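PDB 3LW3: HP0420 homologue from Helicobacter felis, which is of unknown function but forms a dimer of hotdog-fold subunits, the architecture used by many acyl-CoA thioesterases and related enzymes. Local coordinates for residues E14-C19 / A64-L69; F47-C50 / V54-A57; L69-K74 / S110-E115. All blocks are in the same frame, centred on the assembly; numbering follows the deposited sequence.

Overall arrangement
Helix 57-72 carries one side of contacts 1 and 3, and contact 2 ends at its N-cap, H56, which illustrates how a hotdog fold is both filled and dimerised. Contacts 1 and 3 lie at its C-terminal half, their centres about 8 Å apart, and share L69: in contact 1 that residue meets the loop 14-19, while A71 and L72, two and three residues further on, meet strand 109-118 in contact 3. The centre of contact 2 is about 22 Å from that of contact 1 and about 24 Å from that of contact 3. Contacts 1 and 2 reach the second subunit, where C19 of one chain and C50 of the other form a disulfide; contact 3 stays within its own chain.

Contact 1. Residues E14-C19 / A64-L69; sequences EGLLVC and ASFAAL
V18 straddles the backbone and side chain of L69 with its two methyl groups, and this apolar pair is the centre of the contact. CG1 rests 3.8 Å from the carbonyl O of L69, a van der Waals neighbour, whereas CG2 lies 3.9 Å from L69 CB and reaches on towards CD2. The two side chains cross at about a right angle, and both are buried. CG1 sits between the backbone N and the carbonyl carbon of V18 (chi1 70°), turned to the L69 carbonyl, while CG2, anti to the N, goes to the leucine side chain; L69 CB is near both. The other leucine branch, CD1, comes 3.8 Å from C19 SG, while CB and CD2 stay with V18.

The aromatic component is looser. L16 CD2 approaches the ring of F66 at its edge, near the ring plane, with CE1 at 4.4 Å. F66 CG stands anti to the backbone N (chi1 -180°), an orientation that carries the ring outward to meet L16 although its CB does not aim at the loop.

In the hotdog fold a curved antiparallel sheet wraps a long central helix, here 57-72. A64, A67 and A68 face strands 96-105 and 121-132, while the N-terminal loop shares the flank bearing F66 and L69 with S77 and I79 of the same chain and with H56 of the second subunit. The 228 Å² buried between the segments comes entirely from packing, since no hydrogen bond crosses between them.

Covalent and polar links lead instead to the second subunit. The sulfur of C19 is joined in a disulfide to C50 of that subunit, and the C19 backbone N donates a hydrogen bond to OE2 of E51 of the second subunit, a residue that also packs on V18.

Contact 2. Residues F47-C50 / V54-A57; sequences FMLC and VVHA
The imidazole of H56 meets C50 at its edge: C50 CB lies near the ring plane, 3.8 Å from H56 CD2. The sulfur is also at the ring edge, with SG 5.5 Å from the ring centroid and 77° off the ring normal, an edge-on sulfur-aromatic arrangement. G62 of the second subunit also packs against H56. The setting is a short antiparallel pairing just ahead of the central hotdog helix, in which L49 and V55 form a non-hydrogen-bonded pair. H56 occupies the N-cap position of helix 57-72, so the pairing leads straight into the helix start; in many hotdog enzymes the active site lies near this end of the helix, at the dimer interface, but no such role is established here.

Two backbone bonds flank the L49-V55 pair. H56 N donates to M48 O at 2.8 Å. C50 N donates to V54 O at 2.7 Å, and C50 CB closes on the same carbonyl oxygen.

Apolar branches fill in around these bonds. V55 divides its methyls between neighbours: CG1, anti to the backbone N, lies against M48, nearest its carbonyl O (3.7 Å) and then CB, and CG2 meets CD2 of L49. On the dimer side, SG of C50 forms the disulfide to C19 of the second subunit, with L78 of that subunit on V54 and R21 on L49. The backbone of M48 is covered as well, its carbonyl O lying 3.3 Å from H56 CB.

Contact 3. Residues L69-K74 / S110-E115; sequences LCALNK and STIRVE
S110 OG, hydrogen-bonded to OG1 of T105 on the adjoining strand 96-105, is covered by the two methyl groups of L72. CD1 of L72 comes to 3.8 Å from S110 OG, and CD2 to 3.9 Å from that same oxygen. L72 owes this reach to CG lying anti to the backbone N (chi1 179°), which extends the fork from the last turn of the helix towards the sheet. L72 also packs on I130 and V132 of strand 121-132.

The principle at work is that of the hotdog fold, a helix laid in the hollow of a curved antiparallel sheet; here the end of helix 57-72 rests on strand 109-118. A71 uses its lone methyl, CB, against I112 CG2 at 4.1 Å, and both side chains also touch A100 of strand 96-105. A71 and I112 are also where the CA atoms of the two segments come nearest, 7.6 Å apart, consistent with the small alanine side chain. Beyond L72 the helix ends: N73 is the first residue to take a positive phi, and its backbone N donates to L69 O at 2.8 Å.

Contact 1. Residues E14-C19 / A64-L69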
ATOM      1  N   GLU B  14     -17.621  -5.113  14.056  1.00 30.91           N
ATOM      2  CA  GLU B  14     -18.529  -6.244  14.048  1.00 34.00           C
ATOM      3  C   GLU B  14     -19.051  -6.584  12.633  1.00 33.09           C
ATOM      4  O   GLU B  14     -19.034  -7.756  12.255  1.00 33.36           O
ATOM      5  CB  GLU B  14     -19.692  -6.037  15.045  1.00 36.41           C
ATOM      6  CG  GLU B  14     -20.520  -7.301  15.360  1.00 37.60           C
ATOM      7  CD  GLU B  14     -19.799  -8.250  16.289  1.00 39.68           C
ATOM      8  OE1 GLU B  14     -19.210  -7.767  17.284  1.00 41.08           O
ATOM      9  OE2 GLU B  14     -19.821  -9.474  16.037  1.00 40.86           O
ATOM     10  N   GLY B  15     -19.498  -5.596  11.846  1.00 30.71           N
ATOM     11  CA  GLY B  15     -20.042  -5.905  10.521  1.00 28.96           C
ATOM     12  C   GLY B  15     -19.011  -5.867   9.378  1.00 27.54           C
ATOM     13  O   GLY B  15     -19.341  -5.935   8.171  1.00 24.78           O
ATOM     14  N   LEU B  16     -17.742  -5.769   9.754  1.00 26.03           N
ATOM     15  CA  LEU B  16     -16.688  -5.642   8.738  1.00 25.48           C
ATOM     16  C   LEU B  16     -16.268  -7.047   8.295  1.00 26.39           C
ATOM     17  O   LEU B  16     -15.811  -7.864   9.117  1.00 27.17           O
ATOM     18  CB  LEU B  16     -15.520  -4.863   9.303  1.00 25.61           C
ATOM     19  CG  LEU B  16     -14.427  -4.620   8.277  1.00 23.34           C
ATOM     20  CD1 LEU B  16     -14.926  -3.583   7.317  1.00 23.56           C
ATOM     21  CD2 LEU B  16     -13.175  -4.164   8.991  1.00 25.20           C
ATOM     22  N   LEU B  17     -16.461  -7.335   7.013  1.00 23.97           N
ATOM     23  CA  LEU B  17     -16.216  -8.652   6.432  1.00 23.51           C
ATOM     24  C   LEU B  17     -14.839  -8.823   5.822  1.00 25.85           C
ATOM     25  O   LEU B  17     -14.402  -9.955   5.590  1.00 27.79           O
ATOM     26  CB  LEU B  17     -17.259  -8.934   5.342  1.00 25.77           C
ATOM     27  CG  LEU B  17     -18.738  -8.823   5.754  1.00 24.85           C
ATOM     28  CD1 LEU B  17     -19.615  -9.492   4.695  1.00 26.46           C
ATOM     29  CD2 LEU B  17     -18.940  -9.421   7.132  1.00 26.97           C
ATOM     30  N   VAL B  18     -14.154  -7.717   5.529  1.00 22.15           N
ATOM     31  CA  VAL B  18     -12.901  -7.766   4.789  1.00 23.95           C
ATOM     32  C   VAL B  18     -11.683  -7.608   5.716  1.00 23.01           C
ATOM     33  O   VAL B  18     -11.766  -7.020   6.782  1.00 24.22           O
ATOM     34  CB  VAL B  18     -12.938  -6.702   3.645  1.00 23.24           C
ATOM     35  CG1 VAL B  18     -12.874  -5.314   4.241  1.00 24.07           C
ATOM     36  CG2 VAL B  18     -11.873  -6.980   2.584  1.00 25.70           C
ATOM     37  N   CYS B  19     -10.542  -8.137   5.286  1.00 24.31           N
ATOM     38  CA  CYS B  19      -9.293  -8.041   6.038  1.00 25.66           C
ATOM     39  C   CYS B  19      -9.426  -8.419   7.511  1.00 23.74           C
ATOM     40  O   CYS B  19      -9.012  -7.696   8.407  1.00 22.92           O
ATOM     41  CB  CYS B  19      -8.638  -6.668   5.872  1.00 24.52           C
ATOM     42  SG  CYS B  19      -7.894  -6.434   4.172  1.00 27.08           S
ATOM     43  N   ALA B  64      -4.933   3.763   2.350  1.00 14.19           N
ATOM     44  CA  ALA B  64      -5.891   4.010   1.264  1.00 15.86           C
ATOM     45  C   ALA B  64      -6.510   2.681   0.826  1.00 13.62           C
ATOM     46  O   ALA B  64      -7.734   2.563   0.622  1.00 14.94           O
ATOM     47  CB  ALA B  64      -5.200   4.671   0.112  1.00 14.98           C
ATOM     48  N   SER B  65      -5.669   1.663   0.722  1.00 14.39           N
ATOM     49  CA  SER B  65      -6.079   0.300   0.322  1.00 14.86           C
ATOM     50  C   SER B  65      -7.144  -0.292   1.265  1.00 15.26           C
ATOM     51  O   SER B  65      -8.171  -0.820   0.832  1.00 16.00           O
ATOM     52  CB  SER B  65      -4.849  -0.644   0.249  1.00 15.80           C
ATOM     53  OG  SER B  65      -3.960  -0.278  -0.797  1.00 17.62           O
ATOM     54  N   PHE B  66      -6.884  -0.186   2.560  1.00 14.00           N
ATOM     55  CA  PHE B  66      -7.812  -0.613   3.568  1.00 14.45           C
ATOM     56  C   PHE B  66      -9.119   0.142   3.435  1.00 15.08           C
ATOM     57  O   PHE B  66     -10.180  -0.499   3.412  1.00 15.76           O
ATOM     58  CB  PHE B  66      -7.180  -0.439   4.937  1.00 16.44           C
ATOM     59  CG  PHE B  66      -8.049  -0.858   6.084  1.00 16.13           C
ATOM     60  CD1 PHE B  66      -8.797  -2.039   6.055  1.00 17.19           C
ATOM     61  CD2 PHE B  66      -8.040  -0.110   7.251  1.00 18.67           C
ATOM     62  CE1 PHE B  66      -9.578  -2.418   7.150  1.00 19.76           C
ATOM     63  CE2 PHE B  66      -8.777  -0.476   8.352  1.00 17.97           C
ATOM     64  CZ  PHE B  66      -9.590  -1.627   8.301  1.00 18.36           C
ATOM     65  N   ALA B  67      -9.087   1.479   3.338  1.00 13.77           N
ATOM     66  CA  ALA B  67     -10.350   2.261   3.106  1.00 14.28           C
ATOM     67  C   ALA B  67     -11.139   1.698   1.890  1.00 14.49           C
ATOM     68  O   ALA B  67     -12.364   1.465   1.963  1.00 14.87           O
ATOM     69  CB  ALA B  67     -10.095   3.747   2.845  1.00 15.16           C
ATOM     70  N   ALA B  68     -10.414   1.523   0.782  1.00 15.13           N
ATOM     71  CA  ALA B  68     -11.007   1.020  -0.475  1.00 15.01           C
ATOM     72  C   ALA B  68     -11.720  -0.327  -0.231  1.00 16.18           C
ATOM     73  O   ALA B  68     -12.878  -0.489  -0.585  1.00 16.14           O
ATOM     74  CB  ALA B  68      -9.936   0.888  -1.536  1.00 15.42           C
ATOM     75  N   LEU B  69     -11.039  -1.286   0.398  1.00 14.93           N
ATOM     76  CA  LEU B  69     -11.638  -2.607   0.696  1.00 16.63           C
ATOM     77  C   LEU B  69     -12.874  -2.455   1.595  1.00 16.49           C
ATOM     78  O   LEU B  69     -13.876  -3.114   1.370  1.00 17.78           O
ATOM     79  CB  LEU B  69     -10.596  -3.553   1.288  1.00 16.07           C
ATOM     80  CG  LEU B  69      -9.594  -4.045   0.237  1.00 18.17           C
ATOM     81  CD1 LEU B  69      -8.254  -4.665   0.799  1.00 19.64           C
ATOM     82  CD2 LEU B  69     -10.318  -5.065  -0.651  1.00 18.89           C
TER

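Contact 2. Residues F47-C50 / V54-A57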
ATOM      1  N   PHE B  47       7.703   3.925  13.288  1.00 18.74           N
ATOM      2  CA  PHE B  47       8.039   2.742  12.488  1.00 18.60           C
ATOM      3  C   PHE B  47       7.631   2.824  11.017  1.00 16.87           C
ATOM      4  O   PHE B  47       8.057   2.008  10.218  1.00 19.04           O
ATOM      5  CB  PHE B  47       7.552   1.451  13.112  1.00 19.12           C
ATOM      6  CG  PHE B  47       6.073   1.295  13.134  1.00 19.52           C
ATOM      7  CD1 PHE B  47       5.390   0.781  12.006  1.00 19.09           C
ATOM      8  CD2 PHE B  47       5.347   1.641  14.274  1.00 20.71           C
ATOM      9  CE1 PHE B  47       3.995   0.606  12.045  1.00 19.17           C
ATOM     10  CE2 PHE B  47       3.950   1.480  14.296  1.00 19.26           C
ATOM     11  CZ  PHE B  47       3.288   0.943  13.184  1.00 19.51           C
ATOM     12  N   MET B  48       6.743   3.775  10.701  1.00 15.83           N
ATOM     13  CA  MET B  48       6.241   3.979   9.319  1.00 17.11           C
ATOM     14  C   MET B  48       7.084   4.904   8.451  1.00 16.36           C
ATOM     15  O   MET B  48       6.806   5.070   7.235  1.00 15.61           O
ATOM     16  CB  MET B  48       4.828   4.563   9.383  1.00 15.50           C
ATOM     17  CG  MET B  48       3.820   3.624  10.001  1.00 18.38           C
ATOM     18  SD  MET B  48       2.177   4.343  10.068  1.00 17.08           S
ATOM     19  CE  MET B  48       1.272   3.024  10.793  1.00 17.20           C
ATOM     20  N   LEU B  49       8.128   5.499   9.030  1.00 16.39           N
ATOM     21  CA  LEU B  49       8.945   6.488   8.306  1.00 16.81           C
ATOM     22  C   LEU B  49       9.877   5.869   7.275  1.00 18.52           C
ATOM     23  O   LEU B  49      10.494   4.815   7.519  1.00 20.81           O
ATOM     24  CB  LEU B  49       9.797   7.275   9.305  1.00 17.88           C
ATOM     25  CG  LEU B  49       8.990   8.215  10.195  1.00 17.94           C
ATOM     26  CD1 LEU B  49       9.879   8.753  11.312  1.00 20.60           C
ATOM     27  CD2 LEU B  49       8.321   9.346   9.425  1.00 18.18           C
ATOM     28  N   CYS B  50       9.986   6.527   6.120  1.00 18.49           N
ATOM     29  CA  CYS B  50      11.059   6.247   5.170  1.00 20.23           C
ATOM     30  C   CYS B  50      12.221   7.146   5.533  1.00 20.15           C
ATOM     31  O   CYS B  50      13.321   6.664   5.787  1.00 22.20           O
ATOM     32  CB  CYS B  50      10.596   6.540   3.755  1.00 18.45           C
ATOM     33  SG  CYS B  50      11.903   6.663   2.505  1.00 22.34           S
ATOM     34  N   VAL B  54       9.380  11.919   6.166  1.00 20.79           N
ATOM     35  CA  VAL B  54       8.596  11.322   5.109  1.00 19.24           C
ATOM     36  C   VAL B  54       8.116   9.916   5.449  1.00 18.24           C
ATOM     37  O   VAL B  54       8.913   8.942   5.554  1.00 17.59           O
ATOM     38  CB  VAL B  54       9.361  11.266   3.759  1.00 20.63           C
ATOM     39  CG1 VAL B  54       8.429  10.764   2.678  1.00 21.10           C
ATOM     40  CG2 VAL B  54       9.974  12.658   3.389  1.00 22.39           C
ATOM     41  N   VAL B  55       6.797   9.789   5.601  1.00 16.99           N
ATOM     42  CA  VAL B  55       6.185   8.498   5.863  1.00 15.98           C
ATOM     43  C   VAL B  55       6.319   7.647   4.602  1.00 15.01           C
ATOM     44  O   VAL B  55       6.026   8.114   3.506  1.00 16.86           O
ATOM     45  CB  VAL B  55       4.710   8.646   6.298  1.00 15.10           C
ATOM     46  CG1 VAL B  55       3.972   7.282   6.360  1.00 16.22           C
ATOM     47  CG2 VAL B  55       4.669   9.322   7.657  1.00 15.25           C
ATOM     48  N   HIS B  56       6.710   6.395   4.775  1.00 15.47           N
ATOM     49  CA  HIS B  56       6.879   5.500   3.644  1.00 16.68           C
ATOM     50  C   HIS B  56       5.607   5.282   2.818  1.00 15.94           C
ATOM     51  O   HIS B  56       4.495   5.103   3.389  1.00 15.13           O
ATOM     52  CB  HIS B  56       7.345   4.139   4.123  1.00 16.78           C
ATOM     53  CG  HIS B  56       7.886   3.298   3.018  1.00 18.44           C
ATOM     54  ND1 HIS B  56       7.451   2.026   2.752  1.00 20.16           N
ATOM     55  CD2 HIS B  56       8.840   3.571   2.101  1.00 16.42           C
ATOM     56  CE1 HIS B  56       8.124   1.542   1.717  1.00 18.12           C
ATOM     57  NE2 HIS B  56       8.980   2.457   1.321  1.00 19.79           N
ATOM     58  N   ALA B  57       5.768   5.303   1.490  1.00 15.63           N
ATOM     59  CA  ALA B  57       4.630   5.108   0.593  1.00 15.83           C
ATOM     60  C   ALA B  57       3.818   3.839   0.901  1.00 15.66           C
ATOM     61  O   ALA B  57       2.600   3.837   0.658  1.00 17.08           O
ATOM     62  CB  ALA B  57       5.074   5.114  -0.879  1.00 16.29           C
TER

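Contact 3. Residues L69-K74 / S110-E115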
ATOM      1  N   LEU B  69     -11.039  -1.286   0.398  1.00 14.93           N
ATOM      2  CA  LEU B  69     -11.638  -2.607   0.696  1.00 16.63           C
ATOM      3  C   LEU B  69     -12.874  -2.455   1.595  1.00 16.49           C
ATOM      4  O   LEU B  69     -13.876  -3.114   1.370  1.00 17.78           O
ATOM      5  CB  LEU B  69     -10.596  -3.553   1.288  1.00 16.07           C
ATOM      6  CG  LEU B  69      -9.594  -4.045   0.237  1.00 18.17           C
ATOM      7  CD1 LEU B  69      -8.254  -4.665   0.799  1.00 19.64           C
ATOM      8  CD2 LEU B  69     -10.318  -5.065  -0.651  1.00 18.89           C
ATOM      9  N   CYS B  70     -12.810  -1.580   2.599  1.00 15.34           N
ATOM     10  CA  CYS B  70     -13.946  -1.376   3.493  1.00 16.43           C
ATOM     11  C   CYS B  70     -15.189  -0.757   2.822  1.00 16.57           C
ATOM     12  O   CYS B  70     -16.331  -1.031   3.229  1.00 17.39           O
ATOM     13  CB  CYS B  70     -13.534  -0.530   4.691  1.00 17.60           C
ATOM     14  SG  CYS B  70     -12.385  -1.321   5.799  1.00 17.50           S
ATOM     15  N   ALA B  71     -14.992   0.048   1.797  1.00 14.77           N
ATOM     16  CA  ALA B  71     -16.110   0.660   1.088  1.00 15.72           C
ATOM     17  C   ALA B  71     -16.988  -0.392   0.398  1.00 16.98           C
ATOM     18  O   ALA B  71     -18.211  -0.222   0.328  1.00 18.69           O
ATOM     19  CB  ALA B  71     -15.579   1.670   0.008  1.00 16.88           C
ATOM     20  N   LEU B  72     -16.343  -1.420  -0.141  1.00 18.41           N
ATOM     21  CA  LEU B  72     -17.060  -2.526  -0.797  1.00 19.05           C
ATOM     22  C   LEU B  72     -17.476  -3.600   0.234  1.00 20.00           C
ATOM     23  O   LEU B  72     -18.584  -4.157   0.159  1.00 20.28           O
ATOM     24  CB  LEU B  72     -16.196  -3.149  -1.890  1.00 17.36           C
ATOM     25  CG  LEU B  72     -16.827  -4.316  -2.626  1.00 19.67           C
ATOM     26  CD1 LEU B  72     -18.072  -3.788  -3.275  1.00 22.70           C
ATOM     27  CD2 LEU B  72     -15.819  -4.806  -3.619  1.00 22.57           C
ATOM     28  N   ASN B  73     -16.601  -3.867   1.206  1.00 18.77           N
ATOM     29  CA  ASN B  73     -16.869  -4.754   2.332  1.00 19.90           C
ATOM     30  C   ASN B  73     -17.373  -6.149   1.920  1.00 21.66           C
ATOM     31  O   ASN B  73     -18.370  -6.618   2.436  1.00 23.01           O
ATOM     32  CB  ASN B  73     -17.852  -4.109   3.330  1.00 18.95           C
ATOM     33  CG  ASN B  73     -17.944  -4.871   4.648  1.00 20.65           C
ATOM     34  OD1 ASN B  73     -18.991  -4.857   5.301  1.00 24.18           O
ATOM     35  ND2 ASN B  73     -16.889  -5.576   5.020  1.00 19.47           N
ATOM     36  N   LYS B  74     -16.679  -6.785   0.991  1.00 21.34           N
ATOM     37  CA  LYS B  74     -17.001  -8.141   0.559  1.00 25.23           C
ATOM     38  C   LYS B  74     -15.935  -9.157   0.979  1.00 28.22           C
ATOM     39  O   LYS B  74     -14.720  -8.941   0.787  1.00 27.91           O
ATOM     40  CB  LYS B  74     -17.166  -8.205  -0.953  1.00 25.04           C
ATOM     41  CG  LYS B  74     -18.226  -7.288  -1.484  1.00 27.20           C
ATOM     42  CD  LYS B  74     -19.479  -8.081  -1.891  1.00 31.82           C
ATOM     43  CE  LYS B  74     -20.784  -7.307  -1.620  1.00 32.56           C
ATOM     44  NZ  LYS B  74     -21.240  -6.515  -2.790  1.00 35.40           N
ATOM     45  N   SER B 110     -15.151  -4.114  -8.733  1.00 21.72           N
ATOM     46  CA  SER B 110     -15.475  -2.703  -8.496  1.00 20.24           C
ATOM     47  C   SER B 110     -14.283  -1.766  -8.640  1.00 21.43           C
ATOM     48  O   SER B 110     -13.121  -2.206  -8.527  1.00 20.07           O
ATOM     49  CB  SER B 110     -16.068  -2.532  -7.097  1.00 21.36           C
ATOM     50  OG  SER B 110     -17.226  -3.331  -6.937  1.00 22.86           O
ATOM     51  N   THR B 111     -14.578  -0.487  -8.886  1.00 19.22           N
ATOM     52  CA  THR B 111     -13.611   0.595  -8.829  1.00 19.47           C
ATOM     53  C   THR B 111     -14.021   1.480  -7.652  1.00 18.71           C
ATOM     54  O   THR B 111     -15.207   1.811  -7.482  1.00 18.14           O
ATOM     55  CB  THR B 111     -13.615   1.451 -10.100  1.00 20.81           C
ATOM     56  OG1 THR B 111     -13.461   0.613 -11.265  1.00 21.87           O
ATOM     57  CG2 THR B 111     -12.505   2.493 -10.056  1.00 20.22           C
ATOM     58  N   ILE B 112     -13.021   1.870  -6.855  1.00 17.05           N
ATOM     59  CA  ILE B 112     -13.240   2.657  -5.635  1.00 17.94           C
ATOM     60  C   ILE B 112     -12.263   3.825  -5.696  1.00 17.49           C
ATOM     61  O   ILE B 112     -11.056   3.638  -5.957  1.00 17.48           O
ATOM     62  CB  ILE B 112     -13.012   1.829  -4.325  1.00 16.45           C
ATOM     63  CG1 ILE B 112     -14.049   0.705  -4.140  1.00 19.69           C
ATOM     64  CG2 ILE B 112     -13.141   2.714  -3.068  1.00 18.19           C
ATOM     65  CD1 ILE B 112     -14.136  -0.292  -5.118  1.00 21.89           C
ATOM     66  N   ARG B 113     -12.773   5.030  -5.494  1.00 15.83           N
ATOM     67  CA  ARG B 113     -11.950   6.233  -5.474  1.00 17.68           C
ATOM     68  C   ARG B 113     -11.660   6.592  -4.009  1.00 17.12           C
ATOM     69  O   ARG B 113     -12.551   6.543  -3.159  1.00 15.48           O
ATOM     70  CB  ARG B 113     -12.715   7.362  -6.174  1.00 20.71           C
ATOM     71  CG  ARG B 113     -12.313   8.744  -5.809  1.00 23.01           C
ATOM     72  CD  ARG B 113     -11.278   9.268  -6.676  1.00 26.44           C
ATOM     73  NE  ARG B 113     -11.470   8.919  -8.086  1.00 30.03           N
ATOM     74  CZ  ARG B 113     -11.662   9.790  -9.078  1.00 34.65           C
ATOM     75  NH1 ARG B 113     -11.732  11.109  -8.831  1.00 35.98           N
ATOM     76  NH2 ARG B 113     -11.783   9.337 -10.327  1.00 34.34           N
ATOM     77  N   VAL B 114     -10.408   6.936  -3.715  1.00 16.47           N
ATOM     78  CA  VAL B 114     -10.008   7.269  -2.352  1.00 15.91           C
ATOM     79  C   VAL B 114      -9.353   8.646  -2.343  1.00 17.39           C
ATOM     80  O   VAL B 114      -8.511   8.948  -3.197  1.00 18.29           O
ATOM     81  CB  VAL B 114      -9.066   6.225  -1.718  1.00 14.77           C
ATOM     82  CG1 VAL B 114      -8.709   6.631  -0.314  1.00 14.62           C
ATOM     83  CG2 VAL B 114      -9.740   4.848  -1.667  1.00 16.14           C
ATOM     84  N   GLU B 115      -9.780   9.515  -1.437  1.00 15.12           N
ATOM     85  CA  GLU B 115      -9.099  10.805  -1.266  1.00 15.95           C
ATOM     86  C   GLU B 115      -8.603  10.845   0.153  1.00 15.44           C
ATOM     87  O   GLU B 115      -9.309  10.467   1.087  1.00 15.60           O
ATOM     88  CB  GLU B 115     -10.042  11.956  -1.471  1.00 17.98           C
ATOM     89  CG  GLU B 115     -10.568  12.011  -2.877  1.00 19.89           C
ATOM     90  CD  GLU B 115     -11.465  13.194  -3.129  1.00 25.65           C
ATOM     91  OE1 GLU B 115     -11.881  13.889  -2.164  1.00 27.93           O
ATOM     92  OE2 GLU B 115     -11.767  13.420  -4.316  1.00 30.31           O
TER